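Local coordinates for protein trichothecene 3-O-acetyltransferase (Gibberella zeae, PDB 3B2S) that probably acetylates the 3-hydroxyl of trichothecene mycotoxins with coenzyme A as carrier of the acyl group, and here holds both coenzyme A and a trichothecene, at residues S18-I23 and T151-H156; G163-I168 and A381-W386. All coordinates share one frame; numbering follows the deposited sequence.

Interaction 1: S18-I23 and T151-H156; sequences SIYTQI and TVNGQH. With B2S ((3alpha,7alpha)-3,7,15-trihydroxy-12,13-epoxytrichothec-9-en-8-one), chain E.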
loop_
_atom_site.group_PDB
_atom_site.type_symbol
_atom_site.label_atom_id
_atom_site.label_comp_id
_atom_site.label_asym_id
_atom_site.label_seq_id
_atom_site.Cartn_x
_atom_site.Cartn_y
_atom_site.Cartn_z
ATOM N N SER A 18 -4.476 -8.527 9.771
ATOM C CA SER A 18 -5.661 -9.155 9.183
ATOM C C SER A 18 -5.740 -9.038 7.653
ATOM O O SER A 18 -6.629 -9.605 7.013
ATOM C CB SER A 18 -6.930 -8.581 9.843
ATOM O OG SER A 18 -6.791 -7.187 10.030
ATOM N N ILE A 19 -4.813 -8.308 7.054
ATOM C CA ILE A 19 -4.944 -8.003 5.635
ATOM C C ILE A 19 -3.723 -8.423 4.798
ATOM O O ILE A 19 -2.616 -8.593 5.340
ATOM C CB ILE A 19 -5.282 -6.506 5.411
ATOM C CG1 ILE A 19 -4.142 -5.607 5.872
ATOM C CG2 ILE A 19 -6.593 -6.106 6.143
ATOM C CD1 ILE A 19 -4.314 -4.163 5.435
ATOM N N TYR A 20 -3.951 -8.592 3.492
ATOM C CA TYR A 20 -2.887 -8.800 2.506
ATOM C C TYR A 20 -2.798 -7.626 1.555
ATOM O O TYR A 20 -3.819 -7.172 1.022
ATOM C CB TYR A 20 -3.131 -10.090 1.690
ATOM C CG TYR A 20 -2.640 -11.328 2.422
ATOM C CD1 TYR A 20 -3.432 -11.934 3.402
ATOM C CD2 TYR A 20 -1.336 -11.845 2.190
ATOM C CE1 TYR A 20 -2.965 -13.046 4.131
ATOM C CE2 TYR A 20 -0.864 -12.977 2.895
ATOM C CZ TYR A 20 -1.693 -13.562 3.874
ATOM O OH TYR A 20 -1.253 -14.671 4.592
ATOM N N THR A 21 -1.583 -7.133 1.342
ATOM C CA THR A 21 -1.320 -6.146 0.296
ATOM C C THR A 21 -1.075 -6.859 -1.042
ATOM O O THR A 21 -0.233 -7.760 -1.119
ATOM C CB THR A 21 -0.092 -5.298 0.645
ATOM O OG1 THR A 21 -0.298 -4.705 1.926
ATOM C CG2 THR A 21 0.133 -4.201 -0.420
ATOM N N GLN A 22 -1.804 -6.458 -2.085
ATOM C CA GLN A 22 -1.681 -7.116 -3.386
ATOM C C GLN A 22 -1.096 -6.146 -4.382
ATOM O O GLN A 22 -1.437 -4.975 -4.350
ATOM C CB GLN A 22 -3.060 -7.560 -3.912
ATOM C CG GLN A 22 -3.868 -8.429 -2.944
ATOM C CD GLN A 22 -5.314 -8.509 -3.340
ATOM O OE1 GLN A 22 -5.856 -7.550 -3.915
ATOM N NE2 GLN A 22 -5.972 -9.633 -3.007
ATOM N N ILE A 23 -0.277 -6.645 -5.303
ATOM C CA ILE A 23 0.173 -5.837 -6.438
ATOM C C ILE A 23 0.291 -6.740 -7.664
ATOM O O ILE A 23 0.701 -7.906 -7.529
ATOM C CB ILE A 23 1.519 -5.079 -6.124
ATOM C CG1 ILE A 23 1.850 -4.059 -7.235
ATOM C CG2 ILE A 23 2.666 -6.060 -5.849
ATOM C CD1 ILE A 23 0.833 -2.881 -7.288
ATOM N N THR A 151 0.776 -11.666 -9.785
ATOM C CA THR A 151 0.257 -11.020 -8.592
ATOM C C THR A 151 1.025 -11.506 -7.383
ATOM O O THR A 151 1.237 -12.720 -7.194
ATOM C CB THR A 151 -1.265 -11.269 -8.440
ATOM O OG1 THR A 151 -1.926 -10.831 -9.642
ATOM C CG2 THR A 151 -1.832 -10.513 -7.221
ATOM N N VAL A 152 1.427 -10.551 -6.559
ATOM C CA VAL A 152 2.107 -10.839 -5.301
ATOM C C VAL A 152 1.253 -10.321 -4.150
ATOM O O VAL A 152 0.907 -9.134 -4.122
ATOM C CB VAL A 152 3.522 -10.165 -5.196
ATOM C CG1 VAL A 152 4.202 -10.594 -3.875
ATOM C CG2 VAL A 152 4.413 -10.538 -6.407
ATOM N N ASN A 153 0.961 -11.201 -3.203
ATOM C CA ASN A 153 0.316 -10.872 -1.918
ATOM C C ASN A 153 1.324 -10.911 -0.761
ATOM O O ASN A 153 2.058 -11.901 -0.609
ATOM C CB ASN A 153 -0.749 -11.923 -1.585
ATOM C CG ASN A 153 -2.073 -11.661 -2.237
ATOM O OD1 ASN A 153 -2.160 -11.335 -3.433
ATOM N ND2 ASN A 153 -3.136 -11.854 -1.461
ATOM N N GLY A 154 1.366 -9.854 0.049
ATOM C CA GLY A 154 2.222 -9.821 1.230
ATOM C C GLY A 154 1.386 -9.696 2.490
ATOM O O GLY A 154 0.491 -8.844 2.562
ATOM N N GLN A 155 1.678 -10.519 3.493
ATOM C CA GLN A 155 0.960 -10.440 4.774
ATOM C C GLN A 155 1.337 -9.115 5.449
ATOM O O GLN A 155 2.521 -8.838 5.696
ATOM C CB GLN A 155 1.272 -11.653 5.672
ATOM C CG GLN A 155 0.130 -12.047 6.640
ATOM C CD GLN A 155 -0.281 -10.906 7.541
ATOM O OE1 GLN A 155 -1.431 -10.407 7.485
ATOM N NE2 GLN A 155 0.650 -10.439 8.333
ATOM N N HIS A 156 0.351 -8.287 5.714
ATOM C CA HIS A 156 0.647 -6.904 6.084
ATOM C C HIS A 156 1.353 -6.691 7.436
ATOM O O HIS A 156 2.046 -5.745 7.601
ATOM C CB HIS A 156 -0.534 -5.962 5.872
ATOM C CG HIS A 156 -0.154 -4.530 5.646
ATOM N ND1 HIS A 156 0.969 -3.957 6.185
ATOM C CD2 HIS A 156 -0.770 -3.547 4.963
ATOM C CE1 HIS A 156 1.035 -2.694 5.846
ATOM N NE2 HIS A 156 0.003 -2.426 5.090
HETATM C C13 B2S E . -3.948 3.660 4.298
HETATM O O2 B2S E . -2.524 3.723 4.734
HETATM C C12 B2S E . -3.118 2.406 4.528
HETATM C C5 B2S E . -3.223 1.473 5.746
HETATM C C14 B2S E . -3.362 2.227 7.095
HETATM C C4 B2S E . -1.822 0.789 5.620
HETATM C C3 B2S E . -1.329 1.058 4.164
HETATM O O3 B2S E . -0.908 -0.152 3.491
HETATM C C2 B2S E . -2.555 1.589 3.418
HETATM O O1 B2S E . -3.395 0.446 3.026
HETATM C C11 B2S E . -4.391 -0.056 4.030
HETATM C C10 B2S E . -5.077 -1.242 3.640
HETATM C C9 B2S E . -6.404 -1.208 4.109
HETATM C C16 B2S E . -7.382 -2.346 3.777
HETATM C C8 B2S E . -6.806 -0.117 4.921
HETATM O O5 B2S E . -7.957 -0.061 5.372
HETATM C C7 B2S E . -5.793 1.040 5.266
HETATM O O4 B2S E . -6.197 1.870 6.365
HETATM C C6 B2S E . -4.375 0.446 5.498
HETATM C C15 B2S E . -4.413 -0.673 6.577
HETATM O O6 B2S E . -5.764 -0.740 7.078
#
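H156 and I19 run alongside each other in the same direction at the pocket end of a pair of antiparallel strands. I19 CG1 rests on H156 CB at 3.6 Å, while I19 CD1 reaches B2S C10 at 3.5 Å, so one branched aliphatic chain flanks both the imidazole and the trichothecene. A chi1 of -154° swings the H156 imidazole away from its backbone N and toward the ligand. Its NE2 hydrogen-bonds B2S O3 at 2.9 Å, meeting the hydroxyl at the ring edge in plane and nearly straight (162°); either partner could donate. T21 OG1 approaches the same ring obliquely, 3.3 Å from H156 CD2.

The strand pairing positions the backbone that carries H156. H156 N donates to I19 O at 3.0 Å, and the hydrogen-bonded pairs T21-G154 and I23-V152 each make two bonds behind it. On the face that these pairs share, T21 and the apolar I23 pack on M161 of helix 161-176, and the apolar V152 packs on I168. The opposite face carries the non-hydrogen-bonded pairs. There Q155 CA sits over one face of the Y20 ring, a CH-pi contact 4.0 Å from the centroid, and Y20 OH bonds to P135 O. Q22 and N153 are neighbours whose amide planes are 52° apart; Q22 NE2 and N153 ND2 both bond to R119 O. N153 OD1, 3.4 Å from Q22 CG, is buried without a modelled polar partner.

B2S is also held by Y413 OH. O3, on C3, is the hydroxyl that the enzyme's name identifies as the acetylation site, and H156 begins an HxxxD sequence like that of related CoA-dependent acyltransferases. The contact is therefore consistent with a histidine, its backbone held by the strand pair, acting on the acceptor hydroxyl during acetyl transfer.

Interaction 2: G163-I168 and A381-W386; sequences GQDAVI and AKVGLW. With COA (coenzyme A), chain D.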
loop_
_atom_site.group_PDB
_atom_site.type_symbol
_atom_site.label_atom_id
_atom_site.label_comp_id
_atom_site.label_asym_id
_atom_site.label_seq_id
_atom_site.Cartn_x
_atom_site.Cartn_y
_atom_site.Cartn_z
ATOM N N GLY A 163 8.771 -2.875 2.272
ATOM C CA GLY A 163 9.293 -4.214 2.586
ATOM C C GLY A 163 8.927 -5.241 1.529
ATOM O O GLY A 163 9.756 -6.055 1.138
ATOM N N GLN A 164 7.686 -5.200 1.060
ATOM C CA GLN A 164 7.210 -6.140 0.023
ATOM C C GLN A 164 7.979 -5.931 -1.293
ATOM O O GLN A 164 8.349 -6.898 -1.994
ATOM C CB GLN A 164 5.700 -5.951 -0.179
ATOM C CG GLN A 164 5.028 -6.918 -1.183
ATOM C CD GLN A 164 3.517 -6.905 -1.025
ATOM O OE1 GLN A 164 3.011 -6.593 0.061
ATOM N NE2 GLN A 164 2.794 -7.278 -2.084
ATOM N N ASP A 165 8.249 -4.664 -1.618
ATOM C CA ASP A 165 9.107 -4.339 -2.765
ATOM C C ASP A 165 10.511 -4.944 -2.596
ATOM O O ASP A 165 11.056 -5.523 -3.546
ATOM C CB ASP A 165 9.194 -2.822 -2.960
ATOM C CG ASP A 165 9.975 -2.423 -4.229
ATOM O OD1 ASP A 165 9.802 -3.082 -5.290
ATOM O OD2 ASP A 165 10.719 -1.410 -4.162
ATOM N N ALA A 166 11.079 -4.828 -1.391
ATOM C CA ALA A 166 12.397 -5.406 -1.126
ATOM C C ALA A 166 12.402 -6.899 -1.397
ATOM O O ALA A 166 13.349 -7.430 -1.979
ATOM C CB ALA A 166 12.834 -5.137 0.324
ATOM N N VAL A 167 11.372 -7.585 -0.901
ATOM C CA VAL A 167 11.225 -9.032 -1.088
ATOM C C VAL A 167 11.051 -9.424 -2.555
ATOM O O VAL A 167 11.707 -10.351 -3.044
ATOM C CB VAL A 167 10.043 -9.581 -0.215
ATOM C CG1 VAL A 167 9.783 -11.081 -0.497
ATOM C CG2 VAL A 167 10.329 -9.357 1.276
ATOM N N ILE A 168 10.172 -8.720 -3.263
ATOM C CA ILE A 168 9.942 -8.988 -4.677
ATOM C C ILE A 168 11.221 -8.750 -5.507
ATOM O O ILE A 168 11.518 -9.497 -6.458
ATOM C CB ILE A 168 8.754 -8.163 -5.223
ATOM C CG1 ILE A 168 7.434 -8.589 -4.516
ATOM C CG2 ILE A 168 8.616 -8.322 -6.735
ATOM C CD1 ILE A 168 6.304 -7.559 -4.666
ATOM N N ALA A 381 4.513 5.298 -4.819
ATOM C CA ALA A 381 5.160 5.901 -5.997
ATOM C C ALA A 381 6.651 5.581 -6.131
ATOM O O ALA A 381 7.125 5.410 -7.242
ATOM C CB ALA A 381 4.943 7.429 -6.048
ATOM N N LYS A 382 7.340 5.529 -5.007
ATOM C CA LYS A 382 8.807 5.333 -4.996
ATOM C C LYS A 382 9.276 3.838 -5.079
ATOM O O LYS A 382 10.426 3.581 -5.172
ATOM C CB LYS A 382 9.427 6.029 -3.784
ATOM C CG LYS A 382 9.273 5.240 -2.507
ATOM C CD LYS A 382 9.235 6.135 -1.303
ATOM C CE LYS A 382 8.713 5.354 -0.105
ATOM N NZ LYS A 382 7.689 4.340 -0.484
ATOM N N VAL A 383 8.358 2.907 -5.050
ATOM C CA VAL A 383 8.857 1.521 -5.018
ATOM C C VAL A 383 9.336 1.105 -6.413
ATOM O O VAL A 383 8.947 1.726 -7.404
ATOM C CB VAL A 383 7.919 0.495 -4.325
ATOM C CG1 VAL A 383 7.556 0.960 -2.911
ATOM C CG2 VAL A 383 6.674 0.210 -5.132
ATOM N N GLY A 384 10.164 0.069 -6.483
ATOM C CA GLY A 384 10.938 -0.188 -7.695
ATOM C C GLY A 384 10.390 -1.204 -8.676
ATOM O O GLY A 384 11.111 -1.663 -9.547
ATOM N N LEU A 385 9.112 -1.531 -8.541
ATOM C CA LEU A 385 8.477 -2.645 -9.279
ATOM C C LEU A 385 8.513 -2.586 -10.805
ATOM O O LEU A 385 8.499 -3.644 -11.460
ATOM C CB LEU A 385 7.037 -2.898 -8.752
ATOM C CG LEU A 385 6.934 -3.482 -7.326
ATOM C CD1 LEU A 385 5.566 -3.210 -6.733
ATOM C CD2 LEU A 385 7.243 -5.005 -7.310
ATOM N N TRP A 386 8.592 -1.382 -11.383
ATOM C CA TRP A 386 8.679 -1.247 -12.844
ATOM C C TRP A 386 9.993 -1.789 -13.429
ATOM O O TRP A 386 10.106 -1.985 -14.646
ATOM C CB TRP A 386 8.529 0.216 -13.268
ATOM C CG TRP A 386 7.133 0.760 -13.214
ATOM C CD1 TRP A 386 6.547 1.433 -12.177
ATOM C CD2 TRP A 386 6.168 0.724 -14.270
ATOM N NE1 TRP A 386 5.267 1.805 -12.526
ATOM C CE2 TRP A 386 5.013 1.381 -13.803
ATOM C CE3 TRP A 386 6.167 0.178 -15.565
ATOM C CZ2 TRP A 386 3.852 1.508 -14.581
ATOM C CZ3 TRP A 386 5.014 0.316 -16.344
ATOM C CH2 TRP A 386 3.878 0.983 -15.846
HETATM N N1A COA D . 14.917 21.858 -3.203
HETATM C C2A COA D . 13.770 21.543 -3.918
HETATM N N3A COA D . 13.261 20.258 -3.842
HETATM C C4A COA D . 13.894 19.319 -3.070
HETATM C C5A COA D . 15.059 19.625 -2.362
HETATM C C6A COA D . 15.587 20.922 -2.432
HETATM N N6A COA D . 16.866 21.144 -2.099
HETATM N N7A COA D . 15.456 18.502 -1.706
HETATM C C8A COA D . 14.582 17.503 -1.981
HETATM N N9A COA D . 13.614 17.998 -2.827
HETATM C C1B COA D . 12.461 17.282 -3.402
HETATM C C2B COA D . 12.880 16.262 -4.458
HETATM O O2B COA D . 13.121 16.878 -5.709
HETATM C C3B COA D . 11.677 15.334 -4.457
HETATM O O3B COA D . 10.618 15.923 -5.175
HETATM P P3B COA D . 10.153 15.369 -6.605
HETATM O O7A COA D . 11.265 15.513 -7.628
HETATM O O8A COA D . 9.802 13.894 -6.491
HETATM O O9A COA D . 8.975 16.200 -7.048
HETATM C C4B COA D . 11.215 15.376 -3.013
HETATM O O4B COA D . 11.721 16.563 -2.428
HETATM C C5B COA D . 11.638 14.150 -2.217
HETATM O O5B COA D . 10.928 14.262 -1.009
HETATM P P1A COA D . 10.494 12.954 -0.172
HETATM O O1A COA D . 9.662 13.402 1.014
HETATM O O2A COA D . 11.741 12.197 0.281
HETATM O O3A COA D . 9.685 12.012 -1.212
HETATM P P2A COA D . 8.160 12.191 -1.710
HETATM O O4A COA D . 8.157 11.819 -3.181
HETATM O O5A COA D . 7.599 13.567 -1.388
HETATM O O6A COA D . 7.279 11.090 -0.888
HETATM C CBP COA D . 6.142 10.110 1.035
HETATM C CCP COA D . 6.694 11.378 0.378
HETATM C CDP COA D . 5.761 10.495 2.462
HETATM C CEP COA D . 4.880 9.704 0.296
HETATM C CAP COA D . 7.190 8.960 0.965
HETATM O OAP COA D . 8.456 9.363 1.465
HETATM C C9P COA D . 6.837 7.641 1.632
HETATM O O9P COA D . 7.237 7.471 2.953
HETATM N N8P COA D . 6.200 6.671 0.959
HETATM C C7P COA D . 5.140 5.841 1.550
HETATM C C6P COA D . 5.655 4.495 2.074
HETATM C C5P COA D . 4.578 3.444 2.123
HETATM O O5P COA D . 3.427 3.739 1.772
HETATM N N4P COA D . 4.936 2.217 2.538
#
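This is a helix-to-loop contact, polar at one end and apolar at the other, joining helix 161-176 to the loop between strands 375-379 and 399-401. D165 supplies the polar part. Its CG stands anti to the backbone N (chi1 -175°), which extends the carboxylate off the helix to receive G384 N on OD2 at 2.8 Å. The N-H is well aimed (168°), yet it reaches the oxygen from above the carboxylate plane, 41° out of it. The donor is a backbone amide, and G384, having no side chain, adds little bulk beside OD2.

Apolar carbons border the charged group: V383 CB is 3.4 Å from D165 OD2, and L385 CG is 3.5 Å from D165 OD1. Two further partners grip the carboxylate, R169 through a salt bridge to OD2 and Y388 through its hydroxyl to OD1. A buried aspartate so surrounded is probably stabilised as the anion. One helical turn on, I168 CG2 meets L385 CD2 at 3.6 Å, the two side chains crossing at about a right angle.

Among its neighbours, the contact rests on the sheet: I168 and L385 both touch I23 of strand 20-28, I168 also packs on V152 of strand 147-155, and L385 reaches V400 of strand 399-401.

In the fold
Both interactions are buried, and helix 161-176 couples them: Q164 NE2 probably bonds to T21 O, its OE1 lies close to G154 CA, and I168 packs on V152. Interaction 1 is made largely of paired backbone amides inside the five-stranded sheet; its pocket end meets the trichothecene directly, with coenzyme A about 7 Å from the H156 side chain. Interaction 2 lies against that sheet through both the helix and L385 of the loop, buries far less surface and depends on one carboxylate holding a loop backbone; its touching residues meet neither ligand. Chain order puts strand 147-155 directly before the shared helix, and D160 between them bonds to G163 N.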